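Local coordinates for aldose 1-epimerase (Escherichia coli, PDB 3NRE), which probably interconverts the alpha and beta anomers of aldose sugars, acting as a mutarotase, at residues G20-G25 with T44-F49; G147-F152 with F250-P255. All coordinates share one frame; numbering follows the deposited sequence.

Interaction 1: residues G20-G25 with T44-F49; sequences GGVIEG and TDASCF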
loop_
_atom_site.group_PDB
_atom_site.type_symbol
_atom_site.label_atom_id
_atom_site.label_comp_id
_atom_site.label_asym_id
_atom_site.label_seq_id
_atom_site.Cartn_x
_atom_site.Cartn_y
_atom_site.Cartn_z
ATOM N N GLY A 20 12.597 -5.383 -1.434
ATOM C CA GLY A 20 11.255 -5.067 -0.976
ATOM C C GLY A 20 10.126 -5.282 -1.983
ATOM O O GLY A 20 8.987 -4.978 -1.719
ATOM N N GLY A 21 10.446 -5.687 -3.205
ATOM C CA GLY A 21 9.450 -5.780 -4.225
ATOM C C GLY A 21 8.807 -4.446 -4.567
ATOM O O GLY A 21 7.630 -4.366 -4.864
ATOM N N VAL A 22 9.618 -3.407 -4.501
ATOM C CA VAL A 22 9.138 -2.054 -4.613
ATOM C C VAL A 22 9.180 -1.548 -6.047
ATOM O O VAL A 22 10.068 -1.884 -6.833
ATOM C CB VAL A 22 9.901 -1.099 -3.704
ATOM C CG1 VAL A 22 9.843 -1.584 -2.234
ATOM C CG2 VAL A 22 11.396 -0.882 -4.176
ATOM N N ILE A 23 8.200 -0.734 -6.380
ATOM C CA ILE A 23 8.282 0.063 -7.614
ATOM C C ILE A 23 9.240 1.205 -7.347
ATOM O O ILE A 23 9.127 1.875 -6.314
ATOM C CB ILE A 23 6.920 0.624 -8.010
ATOM C CG1 ILE A 23 5.975 -0.546 -8.274
ATOM C CG2 ILE A 23 6.991 1.444 -9.308
ATOM C CD1 ILE A 23 4.540 -0.159 -8.634
ATOM N N GLU A 24 10.160 1.425 -8.266
ATOM C CA GLU A 24 11.138 2.554 -8.186
ATOM C C GLU A 24 10.854 3.690 -9.185
ATOM O O GLU A 24 11.498 4.728 -9.139
ATOM C CB GLU A 24 12.589 2.038 -8.343
ATOM C CG GLU A 24 13.002 1.171 -7.150
ATOM C CD GLU A 24 13.408 1.974 -5.860
ATOM O OE1 GLU A 24 13.260 3.220 -5.838
ATOM O OE2 GLU A 24 13.952 1.335 -4.908
ATOM N N GLY A 25 9.895 3.486 -10.074
ATOM C CA GLY A 25 9.415 4.538 -10.955
ATOM C C GLY A 25 8.275 4.047 -11.818
ATOM O O GLY A 25 8.207 2.884 -12.155
ATOM N N THR A 44 10.787 3.062 1.981
ATOM C CA THR A 44 10.168 4.373 2.195
ATOM C C THR A 44 10.750 5.472 1.304
ATOM O O THR A 44 10.244 6.603 1.309
ATOM C CB THR A 44 10.230 4.791 3.677
ATOM O OG1 THR A 44 11.588 4.774 4.131
ATOM C CG2 THR A 44 9.347 3.848 4.529
ATOM N N ASP A 45 11.788 5.148 0.532
ATOM C CA ASP A 45 12.316 6.058 -0.498
ATOM C C ASP A 45 11.849 5.686 -1.902
ATOM O O ASP A 45 12.234 6.365 -2.842
ATOM C CB ASP A 45 13.824 6.040 -0.534
ATOM C CG ASP A 45 14.480 6.610 0.701
ATOM O OD1 ASP A 45 13.888 7.512 1.358
ATOM O OD2 ASP A 45 15.656 6.200 0.922
ATOM N N ALA A 46 11.034 4.645 -2.021
ATOM C CA ALA A 46 10.624 4.106 -3.334
ATOM C C ALA A 46 9.335 4.751 -3.832
ATOM O O ALA A 46 8.872 5.730 -3.267
ATOM C CB ALA A 46 10.432 2.615 -3.249
ATOM N N SER A 47 8.810 4.255 -4.932
ATOM C CA SER A 47 7.525 4.752 -5.488
ATOM C C SER A 47 6.292 4.060 -4.908
ATOM O O SER A 47 5.209 4.636 -4.918
ATOM C CB SER A 47 7.495 4.531 -7.005
ATOM O OG SER A 47 8.637 5.081 -7.589
ATOM N N CYS A 48 6.456 2.800 -4.487
ATOM C CA CYS A 48 5.361 1.965 -3.961
ATOM C C CYS A 48 5.960 0.743 -3.318
ATOM O O CYS A 48 6.891 0.152 -3.867
ATOM C CB CYS A 48 4.418 1.495 -5.092
ATOM S SG CYS A 48 3.000 0.593 -4.566
ATOM N N PHE A 49 5.365 0.277 -2.204
ATOM C CA PHE A 49 5.781 -1.000 -1.642
ATOM C C PHE A 49 4.583 -1.845 -1.278
ATOM O O PHE A 49 3.503 -1.296 -1.020
ATOM C CB PHE A 49 6.766 -0.825 -0.453
ATOM C CG PHE A 49 6.271 -0.007 0.714
ATOM C CD1 PHE A 49 5.502 -0.579 1.707
ATOM C CD2 PHE A 49 6.722 1.327 0.917
ATOM C CE1 PHE A 49 5.147 0.083 2.827
ATOM C CE2 PHE A 49 6.302 2.030 2.027
ATOM C CZ PHE A 49 5.515 1.406 2.995
#

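Interaction 2: residues G147-F152 with F250-P255; sequences GWHPYF and FFCLEP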
loop_
_atom_site.group_PDB
_atom_site.type_symbol
_atom_site.label_atom_id
_atom_site.label_comp_id
_atom_site.label_asym_id
_atom_site.label_seq_id
_atom_site.Cartn_x
_atom_site.Cartn_y
_atom_site.Cartn_z
ATOM N N GLY A 147 -2.071 -5.319 0.431
ATOM C CA GLY A 147 -2.270 -3.948 0.055
ATOM C C GLY A 147 -1.013 -3.394 -0.503
ATOM O O GLY A 147 -0.064 -4.120 -0.704
ATOM N N TRP A 148 -1.079 -2.110 -0.797
ATOM C CA TRP A 148 0.066 -1.386 -1.299
ATOM C C TRP A 148 0.104 -0.006 -0.729
ATOM O O TRP A 148 -0.900 0.540 -0.243
ATOM C CB TRP A 148 0.012 -1.272 -2.836
ATOM C CG TRP A 148 0.226 -2.527 -3.594
ATOM C CD1 TRP A 148 1.415 -3.039 -4.093
ATOM C CD2 TRP A 148 -0.800 -3.458 -3.964
ATOM N NE1 TRP A 148 1.160 -4.257 -4.746
ATOM C CE2 TRP A 148 -0.178 -4.521 -4.681
ATOM C CE3 TRP A 148 -2.186 -3.518 -3.734
ATOM C CZ2 TRP A 148 -0.904 -5.602 -5.181
ATOM C CZ3 TRP A 148 -2.900 -4.596 -4.203
ATOM C CH2 TRP A 148 -2.254 -5.620 -4.945
ATOM N N HIS A 149 1.308 0.566 -0.848
ATOM C CA HIS A 149 1.623 1.864 -0.303
ATOM C C HIS A 149 2.265 2.746 -1.358
ATOM O O HIS A 149 3.482 2.976 -1.334
ATOM C CB HIS A 149 2.491 1.647 0.933
ATOM C CG HIS A 149 2.692 2.851 1.781
ATOM N ND1 HIS A 149 3.430 3.933 1.362
ATOM C CD2 HIS A 149 2.363 3.104 3.071
ATOM C CE1 HIS A 149 3.522 4.819 2.344
ATOM N NE2 HIS A 149 2.901 4.327 3.399
ATOM N N PRO A 150 1.467 3.220 -2.329
ATOM C CA PRO A 150 2.038 4.076 -3.368
ATOM C C PRO A 150 2.214 5.513 -2.924
ATOM O O PRO A 150 1.374 6.057 -2.179
ATOM C CB PRO A 150 1.033 3.939 -4.521
ATOM C CG PRO A 150 -0.234 3.606 -3.865
ATOM C CD PRO A 150 0.065 2.873 -2.627
ATOM N N TYR A 151 3.272 6.124 -3.436
ATOM C CA TYR A 151 3.580 7.504 -3.240
ATOM C C TYR A 151 3.306 8.264 -4.532
ATOM O O TYR A 151 3.935 7.988 -5.570
ATOM C CB TYR A 151 5.055 7.682 -2.920
ATOM C CG TYR A 151 5.517 7.102 -1.584
ATOM C CD1 TYR A 151 5.835 5.742 -1.464
ATOM C CD2 TYR A 151 5.684 7.912 -0.478
ATOM C CE1 TYR A 151 6.288 5.222 -0.232
ATOM C CE2 TYR A 151 6.161 7.386 0.724
ATOM C CZ TYR A 151 6.420 6.067 0.831
ATOM O OH TYR A 151 6.897 5.545 2.027
ATOM N N PHE A 152 2.378 9.220 -4.484
ATOM C CA PHE A 152 2.029 10.024 -5.659
ATOM C C PHE A 152 2.614 11.429 -5.564
ATOM O O PHE A 152 2.715 11.988 -4.487
ATOM C CB PHE A 152 0.522 10.186 -5.734
ATOM C CG PHE A 152 -0.215 8.905 -5.957
ATOM C CD1 PHE A 152 -0.366 8.412 -7.242
ATOM C CD2 PHE A 152 -0.699 8.181 -4.904
ATOM C CE1 PHE A 152 -1.010 7.207 -7.476
ATOM C CE2 PHE A 152 -1.387 6.979 -5.131
ATOM C CZ PHE A 152 -1.559 6.504 -6.422
ATOM N N PHE A 250 4.855 15.042 -2.246
ATOM C CA PHE A 250 4.140 13.768 -2.401
ATOM C C PHE A 250 3.125 13.518 -1.317
ATOM O O PHE A 250 3.110 14.145 -0.285
ATOM C CB PHE A 250 5.080 12.537 -2.434
ATOM C CG PHE A 250 5.742 12.237 -1.079
ATOM C CD1 PHE A 250 5.079 11.492 -0.103
ATOM C CD2 PHE A 250 6.965 12.812 -0.765
ATOM C CE1 PHE A 250 5.702 11.254 1.181
ATOM C CE2 PHE A 250 7.569 12.550 0.504
ATOM C CZ PHE A 250 6.909 11.806 1.428
ATOM N N PHE A 251 2.263 12.571 -1.599
ATOM C CA PHE A 251 1.288 12.044 -0.621
ATOM C C PHE A 251 1.066 10.593 -0.954
ATOM O O PHE A 251 1.437 10.141 -2.009
ATOM C CB PHE A 251 -0.068 12.770 -0.669
ATOM C CG PHE A 251 -0.903 12.412 -1.857
ATOM C CD1 PHE A 251 -0.641 12.999 -3.101
ATOM C CD2 PHE A 251 -1.946 11.474 -1.754
ATOM C CE1 PHE A 251 -1.410 12.664 -4.229
ATOM C CE2 PHE A 251 -2.712 11.141 -2.858
ATOM C CZ PHE A 251 -2.443 11.745 -4.110
ATOM N N CYS A 252 0.477 9.842 -0.022
ATOM C CA CYS A 252 0.150 8.431 -0.249
ATOM C C CYS A 252 -1.328 8.207 -0.136
ATOM O O CYS A 252 -2.008 8.799 0.701
ATOM C CB CYS A 252 0.829 7.534 0.750
ATOM S SG CYS A 252 2.591 7.782 0.817
ATOM N N LEU A 253 -1.840 7.343 -1.005
ATOM C CA LEU A 253 -3.225 6.836 -0.886
ATOM C C LEU A 253 -3.023 5.347 -0.937
ATOM O O LEU A 253 -2.648 4.808 -1.982
ATOM C CB LEU A 253 -4.152 7.323 -2.007
ATOM C CG LEU A 253 -5.626 6.964 -1.822
ATOM C CD1 LEU A 253 -6.519 7.905 -2.663
ATOM C CD2 LEU A 253 -5.931 5.468 -2.131
ATOM N N GLU A 254 -3.253 4.678 0.194
ATOM C CA GLU A 254 -2.812 3.269 0.416
ATOM C C GLU A 254 -3.998 2.314 0.470
ATOM O O GLU A 254 -4.696 2.275 1.484
ATOM C CB GLU A 254 -2.071 3.134 1.736
ATOM C CG GLU A 254 -0.986 4.196 1.963
ATOM C CD GLU A 254 -0.583 4.338 3.457
ATOM O OE1 GLU A 254 -0.588 3.336 4.255
ATOM O OE2 GLU A 254 -0.269 5.511 3.748
ATOM N N PRO A 255 -4.231 1.528 -0.580
ATOM C CA PRO A 255 -5.332 0.562 -0.514
ATOM C C PRO A 255 -5.006 -0.654 0.350
ATOM O O PRO A 255 -3.878 -1.199 0.342
ATOM C CB PRO A 255 -5.532 0.149 -1.952
ATOM C CG PRO A 255 -4.103 0.255 -2.511
ATOM C CD PRO A 255 -3.549 1.465 -1.877
#

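Interaction 1: residues G20-G25 with T44-F49
A classic beta bulge joins the two segments: Ser47 and Cys48 both face Ile23, whose carbonyl takes two backbone N-H groups. Ser47 N lies 2.8 Å from Ile23 O, tilted 22° from the carbonyl plane, while Cys48 N makes only a weak bond to Ile23 O at 3.4 Å. The return bond runs from Ile23 N to Cys48 O at 3.0 Å, and Val22 CA adds a CA-H...O contact to Cys48 O. Val22 then spreads its branches over two neighbours, CG2 touching Ala46 CB at 3.7 Å and CG1 meeting Phe49 CB at 3.6 Å. Ile23 projects out from the strand beside Cys48, its CD1 lying 3.9 Å from Cys48 CB. Although the CB of Glu24 points away, the bend at chi2 (-79°) carries its carboxylate back beside Ala46, with OE1 3.7 Å from Ala46 CA and hydrogen-bonded to Lys39 N. With an alanine here, Lys39 N would probably lose this acceptor and Ala46 the flat carboxylate lying against it. Ser47 OG turns to Arg35 O rather than bonding across the contact. Beyond the bulge the Phe49 ring stacks on His149 and Trp88, close to a bound PEG molecule. A single antiparallel bridge thus ties strand 22-28 of the N-terminal sheet to strand 48-51 of another sheet, in a chain built of the antiparallel beta sheets of the galactose mutarotase fold.

Interaction 2: residues G147-F152 with F250-P255
Glu254 and His149 lie side by side on neighbouring antiparallel strands of the galactose mutarotase-like beta-sandwich. From CB, 3.5 Å from Trp148 O, Glu254 sets CG anti to its carbonyl carbon (chi1 -48°) and runs on extended. This brings CG over one face of the imidazole in a CH-pi contact, 4.0 Å from the His149 ring centroid. CD comes next to His149 CD2, and the carboxylate is turned 35° from the ring. At the tip, OE1 is 3.2 Å from His149 CD2, whereas OE2 approaches His149 NE2 at too poor an angle to bond; NE2 instead binds a PEG oxygen. Cys252 SG lies over a face of the Tyr151 ring, 3.8 Å from its centroid, and Tyr151 turns an edge toward the face of Phe250. On the other side of the sheet, Phe152 CB packs 3.5 Å from Phe251 CE1. Pro150 interrupts the backbone ladder: it has no N-H to offer Leu253 O, which is buried without a partner, and its CG rests 3.3 Å from that oxygen. Bonds flank the gap: Trp148 N to Pro255 O and, beyond Pro150, Phe251 N to Phe152 O and Phe152 N to Phe251 O (2.8 Å, C=O...donor angle 177°).

In the fold
Both contacts are buried, interaction 2 deeper, its centre about 5 Å from the centre of the chain against about 10 Å for interaction 1. They are joined through strand 48-51, which pairs with strand 142-153: Phe49 O probably accepts a hydrogen bond from His149 N, and Ser47 O one from Tyr151 N. Interaction 1 fastens the edge of this sheet to the N-terminal one through a lone bridge and aliphatic side chains, with Glu24 bonded to Lys39, whereas interaction 2 unites two strands within it through aromatic rings, a cysteine sulfur and a carboxylate laid against an imidazole. Phe49, His149 and Tyr151 all lie near PEG, probably from the crystallisation liquor, consistent with a shared pocket.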